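Phosphoserine aminotransferase (Bacillus alcalophilus, PDB 1W23) catalyses the reversible, pyridoxal-phosphate-dependent transfer of an amino group between glutamate and 3-phosphohydroxypyruvate, giving phosphoserine on the pathway to L-serine. Local coordinates at residues T99-E104 / N151-T156; I147-T152 / A171-D176; F187-A192 / T204-K209. All blocks are in the same frame, centred on the assembly; numbering follows the deposited sequence. Where two conformers were deposited one is given.

Contact 1: residues T99-E104 / N151-T156; sequences TGSWSE and NTIYGT. With PLP (pyridoxal-5'-phosphate), chain J.
N151 OD1 is gripped by two donors: the hydroxyl T99 OG1, which gives it a hydrogen bond of 2.7 Å, and a water that passes the link on to the backbone N of S103. The T99 donor meets the carbonyl at an angle of 107°, tilted 26° from its plane, and the two side chains cross at about a right angle. On the other branch of the amide, N151 ND2 donates to T156 OG1 at 2.9 Å, so both ends of the group are held and its rotation is fixed. S103 OG accepts from the backbone N of T99 and is also hydrogen-bonded to T148 OG1, while G100 is the N-cap of helix 101-111. G100 CA packs obliquely on the Y154 ring, whose edge faces S101 N. This is the cofactor site of a fold-type I aminotransferase: the W102 indole lies over the pyridine ring of pyridoxal phosphate, with PLP C4 3.5 Å above the indole plane and over its centre. CG of W102 is turned anti to its carbonyl carbon (chi1 -68°), which carries the indole out from the start of the helix to the cofactor. I153 CD1 comes in obliquely, 3.6 Å from W102 NE1, and also touches S101 CB. T152 OG1 shares a hydrogen bond of 2.6 Å with PLP O3.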
loop_
_atom_site.group_PDB
_atom_site.type_symbol
_atom_site.label_atom_id
_atom_site.label_comp_id
_atom_site.label_asym_id
_atom_site.label_seq_id
_atom_site.Cartn_x
_atom_site.Cartn_y
_atom_site.Cartn_z
ATOM N N THR A 99 24.284 -11.430 2.211
ATOM C CA THR A 99 24.985 -10.533 3.099
ATOM C C THR A 99 24.173 -10.174 4.329
ATOM O O THR A 99 24.592 -9.338 5.138
ATOM C CB THR A 99 25.492 -9.272 2.391
ATOM O OG1 THR A 99 24.438 -8.710 1.549
ATOM C CG2 THR A 99 26.665 -9.574 1.463
ATOM N N GLY A 100 23.013 -10.797 4.543
ATOM C CA GLY A 100 22.246 -10.646 5.761
ATOM C C GLY A 100 20.948 -11.394 5.681
ATOM O O GLY A 100 20.716 -12.216 4.784
ATOM N N SER A 101 20.075 -11.133 6.635
ATOM C CA SER A 101 18.788 -11.785 6.737
ATOM C C SER A 101 17.873 -11.404 5.583
ATOM O O SER A 101 17.140 -12.250 5.041
ATOM C CB SER A 101 18.124 -11.389 8.135
ATOM O OG SER A 101 16.752 -11.762 8.114
ATOM N N TRP A 102 17.867 -10.120 5.180
ATOM C CA TRP A 102 17.047 -9.729 4.043
ATOM C C TRP A 102 17.490 -10.433 2.779
ATOM O O TRP A 102 16.627 -10.771 1.932
ATOM C CB TRP A 102 17.022 -8.183 3.876
ATOM C CG TRP A 102 16.261 -7.555 5.043
ATOM C CD1 TRP A 102 16.748 -6.716 5.993
ATOM C CD2 TRP A 102 14.884 -7.779 5.365
ATOM N NE1 TRP A 102 15.763 -6.386 6.869
ATOM C CE2 TRP A 102 14.602 -7.017 6.517
ATOM C CE3 TRP A 102 13.835 -8.519 4.791
ATOM C CZ2 TRP A 102 13.339 -7.005 7.093
ATOM C CZ3 TRP A 102 12.585 -8.508 5.363
ATOM C CH2 TRP A 102 12.363 -7.743 6.508
ATOM N N SER A 103 18.781 -10.700 2.592
ATOM C CA SER A 103 19.209 -11.492 1.440
ATOM C C SER A 103 18.596 -12.906 1.485
ATOM O O SER A 103 18.151 -13.452 0.481
ATOM C CB SER A 103 20.720 -11.659 1.403
ATOM O OG SER A 103 21.445 -10.431 1.464
ATOM N N GLU A 104 18.622 -13.512 2.697
ATOM C CA GLU A 104 18.069 -14.844 2.889
ATOM C C GLU A 104 16.569 -14.871 2.545
ATOM O O GLU A 104 16.092 -15.824 1.911
ATOM C CB GLU A 104 18.263 -15.324 4.310
ATOM C CG GLU A 104 19.698 -15.542 4.679
ATOM C CD GLU A 104 19.945 -15.961 6.117
ATOM O OE1 GLU A 104 21.083 -16.292 6.476
ATOM O OE2 GLU A 104 18.973 -15.979 6.921
ATOM N N ASN A 151 22.504 -4.076 4.371
ATOM C CA ASN A 151 21.979 -5.197 5.143
ATOM C C ASN A 151 21.511 -4.660 6.488
ATOM O O ASN A 151 22.267 -4.520 7.460
ATOM C CB ASN A 151 23.053 -6.267 5.304
ATOM C CG ASN A 151 23.531 -6.664 3.912
ATOM O OD1 ASN A 151 22.823 -7.389 3.211
ATOM N ND2 ASN A 151 24.697 -6.200 3.522
ATOM N N THR A 152 20.222 -4.283 6.506
ATOM C CA THR A 152 19.649 -3.421 7.551
ATOM C C THR A 152 19.834 -3.991 8.948
ATOM O O THR A 152 19.969 -3.227 9.922
ATOM C CB THR A 152 18.122 -3.251 7.254
ATOM O OG1 THR A 152 17.971 -3.187 5.825
ATOM C CG2 THR A 152 17.553 -1.995 7.905
ATOM N N ILE A 153 19.730 -5.324 9.078
ATOM C CA ILE A 153 19.821 -5.971 10.391
ATOM C C ILE A 153 21.219 -6.070 10.923
ATOM O O ILE A 153 21.470 -5.995 12.144
ATOM C CB ILE A 153 19.106 -7.347 10.342
ATOM C CG1 ILE A 153 17.588 -7.108 10.252
ATOM C CG2 ILE A 153 19.489 -8.236 11.516
ATOM C CD1 ILE A 153 16.743 -8.282 9.815
ATOM N N TYR A 154 22.179 -6.266 10.015
ATOM C CA TYR A 154 23.597 -6.508 10.357
ATOM C C TYR A 154 24.454 -5.263 10.292
ATOM O O TYR A 154 25.574 -5.266 10.834
ATOM C CB TYR A 154 24.162 -7.634 9.460
ATOM C CG TYR A 154 23.582 -8.966 9.928
ATOM C CD1 TYR A 154 22.477 -9.512 9.335
ATOM C CD2 TYR A 154 24.130 -9.612 10.999
ATOM C CE1 TYR A 154 21.935 -10.716 9.801
ATOM C CE2 TYR A 154 23.603 -10.817 11.459
ATOM C CZ TYR A 154 22.509 -11.357 10.838
ATOM O OH TYR A 154 21.960 -12.557 11.305
ATOM N N GLY A 155 24.009 -4.179 9.679
ATOM C CA GLY A 155 24.786 -2.932 9.662
ATOM C C GLY A 155 25.973 -2.952 8.728
ATOM O O GLY A 155 26.983 -2.275 9.004
ATOM N N THR A 156 25.884 -3.658 7.617
ATOM C CA THR A 156 26.918 -3.695 6.593
ATOM C C THR A 156 26.362 -3.171 5.268
ATOM O O THR A 156 25.141 -3.188 5.050
ATOM C CB THR A 156 27.459 -5.128 6.390
ATOM O OG1 THR A 156 26.359 -5.902 5.916
ATOM C CG2 THR A 156 28.045 -5.723 7.648
HETATM N N1 PLP J . 14.745 -5.485 2.442
HETATM C C2 PLP J . 15.460 -4.662 3.295
HETATM C C2A PLP J . 16.895 -4.460 2.980
HETATM C C3 PLP J . 14.821 -4.067 4.372
HETATM O O3 PLP J . 15.494 -3.266 5.167
HETATM C C4 PLP J . 13.422 -4.327 4.609
HETATM C C4A PLP J . 12.739 -3.624 5.728
HETATM C C5 PLP J . 12.735 -5.158 3.709
HETATM C C6 PLP J . 13.426 -5.738 2.658
HETATM C C5A PLP J . 11.287 -5.515 3.882
HETATM O O4P PLP J . 10.464 -4.390 3.399
HETATM P P PLP J . 8.840 -4.478 3.546
HETATM O O1P PLP J . 8.547 -4.566 5.012
HETATM O O2P PLP J . 8.397 -5.722 2.792
HETATM O O3P PLP J . 8.414 -3.193 2.853
HETATM O O HOH W 1 27.067 -8.477 5.806
HETATM O O HOH W 2 20.396 -8.722 3.955
#

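Contact 2: residues I147-T152 / A171-D176. With PLP (pyridoxal-5'-phosphate), chain J.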
loop_
_atom_site.group_PDB
_atom_site.type_symbol
_atom_site.label_atom_id
_atom_site.label_comp_id
_atom_site.label_asym_id
_atom_site.label_seq_id
_atom_site.Cartn_x
_atom_site.Cartn_y
_atom_site.Cartn_z
ATOM N N ILE A 147 21.601 -8.874 -5.173
ATOM C CA ILE A 147 22.333 -8.404 -4.009
ATOM C C ILE A 147 21.401 -7.575 -3.138
ATOM O O ILE A 147 20.350 -7.090 -3.572
ATOM C CB ILE A 147 23.563 -7.568 -4.414
ATOM C CG1 ILE A 147 23.203 -6.235 -5.064
ATOM C CG2 ILE A 147 24.510 -8.396 -5.298
ATOM C CD1 ILE A 147 24.379 -5.323 -5.319
ATOM N N THR A 148 21.856 -7.356 -1.886
ATOM C CA THR A 148 21.187 -6.497 -0.925
ATOM C C THR A 148 22.197 -5.394 -0.589
ATOM O O THR A 148 23.250 -5.684 0.028
ATOM C CB THR A 148 20.796 -7.258 0.337
ATOM O OG1 THR A 148 20.133 -8.484 -0.031
ATOM C CG2 THR A 148 19.940 -6.399 1.239
ATOM N N SER A 149 21.979 -4.172 -1.068
ATOM C CA SER A 149 23.046 -3.147 -0.958
ATOM C C SER A 149 23.391 -2.761 0.458
ATOM O O SER A 149 24.557 -2.553 0.783
ATOM C CB SER A 149 22.616 -1.903 -1.765
ATOM O OG SER A 149 21.360 -1.447 -1.326
ATOM N N ASN A 150 22.381 -2.695 1.327
ATOM C CA ASN A 150 22.535 -2.331 2.722
ATOM C C ASN A 150 21.762 -3.385 3.531
ATOM O O ASN A 150 20.549 -3.583 3.350
ATOM C CB ASN A 150 22.052 -0.888 2.974
ATOM C CG ASN A 150 22.400 -0.436 4.396
ATOM O OD1 ASN A 150 23.568 -0.032 4.620
ATOM N ND2 ASN A 150 21.437 -0.546 5.299
ATOM N N ASN A 151 22.504 -4.076 4.371
ATOM C CA ASN A 151 21.979 -5.197 5.143
ATOM C C ASN A 151 21.511 -4.660 6.488
ATOM O O ASN A 151 22.267 -4.520 7.460
ATOM C CB ASN A 151 23.053 -6.267 5.304
ATOM C CG ASN A 151 23.531 -6.664 3.912
ATOM O OD1 ASN A 151 22.823 -7.389 3.211
ATOM N ND2 ASN A 151 24.697 -6.200 3.522
ATOM N N THR A 152 20.222 -4.283 6.506
ATOM C CA THR A 152 19.649 -3.421 7.551
ATOM C C THR A 152 19.834 -3.991 8.948
ATOM O O THR A 152 19.969 -3.227 9.922
ATOM C CB THR A 152 18.122 -3.251 7.254
ATOM O OG1 THR A 152 17.971 -3.187 5.825
ATOM C CG2 THR A 152 17.553 -1.995 7.905
ATOM N N ALA A 171 19.119 -5.343 -7.318
ATOM C CA ALA A 171 19.451 -4.997 -5.931
ATOM C C ALA A 171 18.238 -4.550 -5.125
ATOM O O ALA A 171 17.457 -3.681 -5.544
ATOM C CB ALA A 171 20.470 -3.845 -5.926
ATOM N N ASP A 172 18.149 -5.113 -3.932
ATOM C CA ASP A 172 17.265 -4.653 -2.865
ATOM C C ASP A 172 18.020 -3.531 -2.150
ATOM O O ASP A 172 18.938 -3.759 -1.353
ATOM C CB ASP A 172 16.975 -5.787 -1.877
ATOM C CG ASP A 172 16.156 -5.375 -0.672
ATOM O OD1 ASP A 172 15.777 -4.165 -0.557
ATOM O OD2 ASP A 172 15.898 -6.271 0.157
ATOM N N MET A 173 17.632 -2.294 -2.485
ATOM C CA MET A 173 18.232 -1.075 -1.933
ATOM C C MET A 173 17.318 -0.425 -0.907
ATOM O O MET A 173 17.425 0.796 -0.657
ATOM C CB MET A 173 18.623 -0.057 -3.018
ATOM C CG MET A 173 19.627 -0.692 -4.041
ATOM S SD MET A 173 20.303 0.621 -5.072
ATOM C CE MET A 173 21.560 -0.283 -5.991
ATOM N N SER A 174 16.425 -1.180 -0.290
ATOM C CA SER A 174 15.466 -0.618 0.646
ATOM C C SER A 174 16.077 0.324 1.660
ATOM O O SER A 174 15.513 1.402 1.904
ATOM C CB SER A 174 14.752 -1.715 1.399
ATOM O OG SER A 174 13.916 -2.504 0.559
ATOM N N SER A 175 17.213 -0.033 2.283
ATOM C CA SER A 175 17.709 0.758 3.390
ATOM C C SER A 175 18.857 1.697 3.037
ATOM O O SER A 175 19.366 2.376 3.943
ATOM C CB SER A 175 17.990 -0.127 4.591
ATOM O OG SER A 175 18.870 -1.183 4.236
ATOM N N ASP A 176 19.216 1.861 1.757
ATOM C CA ASP A 176 20.178 2.894 1.386
ATOM C C ASP A 176 19.897 3.578 0.063
ATOM O O ASP A 176 20.709 4.430 -0.349
ATOM C CB ASP A 176 21.632 2.407 1.422
ATOM C CG ASP A 176 22.030 1.477 0.277
ATOM O OD1 ASP A 176 21.106 1.094 -0.497
ATOM O OD2 ASP A 176 23.241 1.149 0.198
HETATM N N1 PLP J . 14.745 -5.485 2.442
HETATM C C2 PLP J . 15.460 -4.662 3.295
HETATM C C2A PLP J . 16.895 -4.460 2.980
HETATM C C3 PLP J . 14.821 -4.067 4.372
HETATM O O3 PLP J . 15.494 -3.266 5.167
HETATM C C4 PLP J . 13.422 -4.327 4.609
HETATM C C4A PLP J . 12.739 -3.624 5.728
HETATM C C5 PLP J . 12.735 -5.158 3.709
HETATM C C6 PLP J . 13.426 -5.738 2.658
HETATM C C5A PLP J . 11.287 -5.515 3.882
HETATM O O4P PLP J . 10.464 -4.390 3.399
HETATM P P PLP J . 8.840 -4.478 3.546
HETATM O O1P PLP J . 8.547 -4.566 5.012
HETATM O O2P PLP J . 8.397 -5.722 2.792
HETATM O O3P PLP J . 8.414 -3.193 2.853
HETATM O O HOH W 3 17.376 -8.580 -0.012
HETATM O O HOH W 4 19.111 -2.270 1.258
#
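D172 and T148 pair where two neighbouring parallel strands of the central sheet, 142-148 and 169-172, run out into the loops that carry the cofactor site, at the C-terminal ends of the parallel strands as is usual in fold-type I enzymes. Two backbone bonds close the ladder. D172 N donates to I147 O in the carbonyl plane, whereas S149 N reaches D172 O from above the carbonyl plane, 35° out of it. On the sheet face of I147 and A171 the contact is apolar, I147 CG1 lying 3.7 Å from A171 CB.

Beyond the strands, side-chain bonds take over. S175 OG receives N150 ND2 at 2.9 Å, in the amide plane and nearly straight at 167°, and also shares a bond of 2.7 Å with T152 OG1; S175 is thus a second-shell residue that positions the threonine hydroxyl beside the cofactor. The other end of the N150 amide, OD1, is bonded to S295. S149 OG donates to D176 OD1 on its syn side, out of the carboxylate plane, and the other carboxylate oxygen forms a salt bridge with R180.

Water joins the loops where they part: one molecule donates to both N150 O and D172 O and accepts from S175 N, and a second links D172 OD2 to T148 OG1, which is also hydrogen-bonded to S103 OG.

The D172 carboxylate is held on both oxygens. OD1 closes an Asx turn with S174 N and takes S174 OG on its syn lone pair. With CG anti to the backbone N (chi1 175°), the group extends toward the pyridine ring, bringing OD2 to 2.7 Å from PLP N1.

Contact 3: residues F187-A192 / T204-K209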
loop_
_atom_site.group_PDB
_atom_site.type_symbol
_atom_site.label_atom_id
_atom_site.label_comp_id
_atom_site.label_asym_id
_atom_site.label_seq_id
_atom_site.Cartn_x
_atom_site.Cartn_y
_atom_site.Cartn_z
ATOM N N PHE A 187 22.698 -1.766 -13.189
ATOM C CA PHE A 187 21.620 -2.628 -12.730
ATOM C C PHE A 187 20.570 -2.861 -13.799
ATOM O O PHE A 187 20.216 -1.944 -14.550
ATOM C CB PHE A 187 20.913 -1.966 -11.530
ATOM C CG PHE A 187 21.880 -1.801 -10.353
ATOM C CD1 PHE A 187 22.647 -0.652 -10.211
ATOM C CD2 PHE A 187 22.042 -2.788 -9.403
ATOM C CE1 PHE A 187 23.551 -0.532 -9.158
ATOM C CE2 PHE A 187 22.940 -2.689 -8.389
ATOM C CZ PHE A 187 23.713 -1.558 -8.248
ATOM N N GLY A 188 19.993 -4.046 -13.780
ATOM C CA GLY A 188 18.764 -4.289 -14.498
ATOM C C GLY A 188 17.515 -3.849 -13.766
ATOM O O GLY A 188 16.518 -3.461 -14.382
ATOM N N MET A 189 17.579 -3.939 -12.432
ATOM C CA MET A 189 16.441 -3.538 -11.596
ATOM C C MET A 189 16.944 -3.186 -10.219
ATOM O O MET A 189 17.828 -3.895 -9.659
ATOM C CB MET A 189 15.416 -4.667 -11.571
ATOM C CG MET A 189 14.181 -4.313 -10.770
ATOM S SD MET A 189 12.903 -5.574 -10.844
ATOM C CE MET A 189 12.835 -5.882 -9.064
ATOM N N ILE A 190 16.380 -2.163 -9.629
ATOM C CA ILE A 190 16.575 -1.745 -8.236
ATOM C C ILE A 190 15.212 -1.629 -7.590
ATOM O O ILE A 190 14.284 -1.100 -8.221
ATOM C CB ILE A 190 17.267 -0.368 -8.204
ATOM C CG1 ILE A 190 18.684 -0.440 -8.756
ATOM C CG2 ILE A 190 17.162 0.248 -6.849
ATOM C CD1 ILE A 190 19.252 0.889 -9.096
ATOM N N TYR A 191 15.043 -2.122 -6.366
ATOM C CA TYR A 191 13.787 -1.910 -5.672
ATOM C C TYR A 191 14.051 -1.501 -4.234
ATOM O O TYR A 191 15.091 -1.805 -3.617
ATOM C CB TYR A 191 12.886 -3.132 -5.721
ATOM C CG TYR A 191 13.406 -4.385 -5.118
ATOM C CD1 TYR A 191 13.061 -4.801 -3.847
ATOM C CD2 TYR A 191 14.254 -5.262 -5.830
ATOM C CE1 TYR A 191 13.518 -5.972 -3.265
ATOM C CE2 TYR A 191 14.702 -6.443 -5.272
ATOM C CZ TYR A 191 14.345 -6.795 -3.985
ATOM O OH TYR A 191 14.743 -7.993 -3.414
ATOM N N ALA A 192 13.050 -0.810 -3.651
ATOM C CA ALA A 192 13.176 -0.318 -2.294
ATOM C C ALA A 192 11.789 0.014 -1.750
ATOM O O ALA A 192 11.073 0.819 -2.346
ATOM C CB ALA A 192 13.958 1.013 -2.254
ATOM N N THR A 204 6.443 1.048 -2.823
ATOM C CA THR A 204 7.731 0.448 -3.144
ATOM C C THR A 204 8.147 1.018 -4.480
ATOM O O THR A 204 7.385 0.996 -5.469
ATOM C CB THR A 204 7.599 -1.078 -3.199
ATOM O OG1 THR A 204 7.126 -1.552 -1.919
ATOM C CG2 THR A 204 8.910 -1.768 -3.466
ATOM N N VAL A 205 9.356 1.577 -4.538
ATOM C CA VAL A 205 9.935 2.105 -5.781
ATOM C C VAL A 205 10.691 0.999 -6.492
ATOM O O VAL A 205 11.512 0.293 -5.891
ATOM C CB VAL A 205 10.871 3.294 -5.475
ATOM C CG1 VAL A 205 11.621 3.742 -6.714
ATOM C CG2 VAL A 205 10.085 4.422 -4.832
ATOM N N VAL A 206 10.378 0.783 -7.764
ATOM C CA VAL A 206 11.051 -0.187 -8.580
ATOM C C VAL A 206 11.556 0.543 -9.847
ATOM O O VAL A 206 10.759 1.066 -10.603
ATOM C CB VAL A 206 10.146 -1.367 -8.964
ATOM C CG1 VAL A 206 10.910 -2.426 -9.735
ATOM C CG2 VAL A 206 9.503 -1.974 -7.702
ATOM N N ILE A 207 12.897 0.565 -10.010
ATOM C CA ILE A 207 13.535 1.173 -11.180
ATOM C C ILE A 207 13.971 0.046 -12.088
ATOM O O ILE A 207 14.752 -0.790 -11.655
ATOM C CB ILE A 207 14.700 2.079 -10.753
ATOM C CG1 ILE A 207 14.303 3.189 -9.787
ATOM C CG2 ILE A 207 15.379 2.622 -11.991
ATOM C CD1 ILE A 207 15.445 3.759 -8.978
ATOM N N VAL A 208 13.426 -0.018 -13.294
ATOM C CA VAL A 208 13.560 -1.174 -14.147
ATOM C C VAL A 208 14.071 -0.779 -15.529
ATOM O O VAL A 208 13.616 0.202 -16.131
ATOM C CB VAL A 208 12.201 -1.893 -14.437
ATOM C CG1 VAL A 208 11.584 -2.426 -13.184
ATOM C CG2 VAL A 208 11.164 -1.005 -15.137
ATOM N N LYS A 209 15.016 -1.536 -16.047
ATOM C CA LYS A 209 15.443 -1.387 -17.437
ATOM C C LYS A 209 14.286 -1.904 -18.289
ATOM O O LYS A 209 13.908 -3.072 -18.204
ATOM C CB LYS A 209 16.734 -2.162 -17.679
ATOM C CG LYS A 209 17.371 -1.838 -19.029
ATOM C CD LYS A 209 18.803 -2.405 -19.058
ATOM C CE LYS A 209 19.495 -2.130 -20.413
ATOM N NZ LYS A 209 20.277 -0.870 -20.225
#
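M189, V206 and V208 form the apolar centre on one face of this strand pair. M189 and V208 each have two conformers; in the ones described here their side chains lie side by side, pointing the same way, with M189 CG 4.0 Å from V208 CG1, while the sulfur M189 SD rests 3.9 Å from V206 CG1. M189 CG is anti to the backbone N (chi1 -178°). V206 CG2 turns instead to Y191 CB. The Y191 ring leads away from strand 204-209 to pack on F80 and D172, with its hydroxyl bonded to H146. On the reverse face I190 pairs with I207 and A192 with V205, I190 CB and I207 CB being 4.4 Å apart.

Backbone bonds join the strands at both of these pairs in reciprocal fashion, I207 N to I190 O being 2.8 Å. At the end of the ladder K209 N donates to G188 O, almost straight at 173°, and the lysine chain runs outward to a salt bridge with D66. Strands 189-192 and 204-209 run antiparallel at 178°, their axes 4.6 Å apart at closest approach: a beta hairpin that brings the one antiparallel strand, 204-209, into the seven-stranded mixed sheet of fold-type I PLP enzymes.

How the contacts relate
All three contacts belong to the large domain and its seven-stranded sheet: contact 3 joins strands 204-209 and 189-193, contact 2 joins 169-172 and 142-148, and contact 1 lies beyond strand 93-98. In sequence 99-104 comes first, then the overlapping 147-152 and 151-156; contacts 1 and 2, centres about 8 Å apart, both touch the cofactor, and S103 OG probably bonds T148 OG1. Contact 3 follows, its centre about 12 Å from that of contact 2; probable backbone hydrogen bonds join them, M173 N lying 2.8 Å from Y191 O just past strand 169-172. Contacts 1 and 3, centres about 19 Å apart, do not touch. N237 and T238 of the second subunit complete the cofactor site.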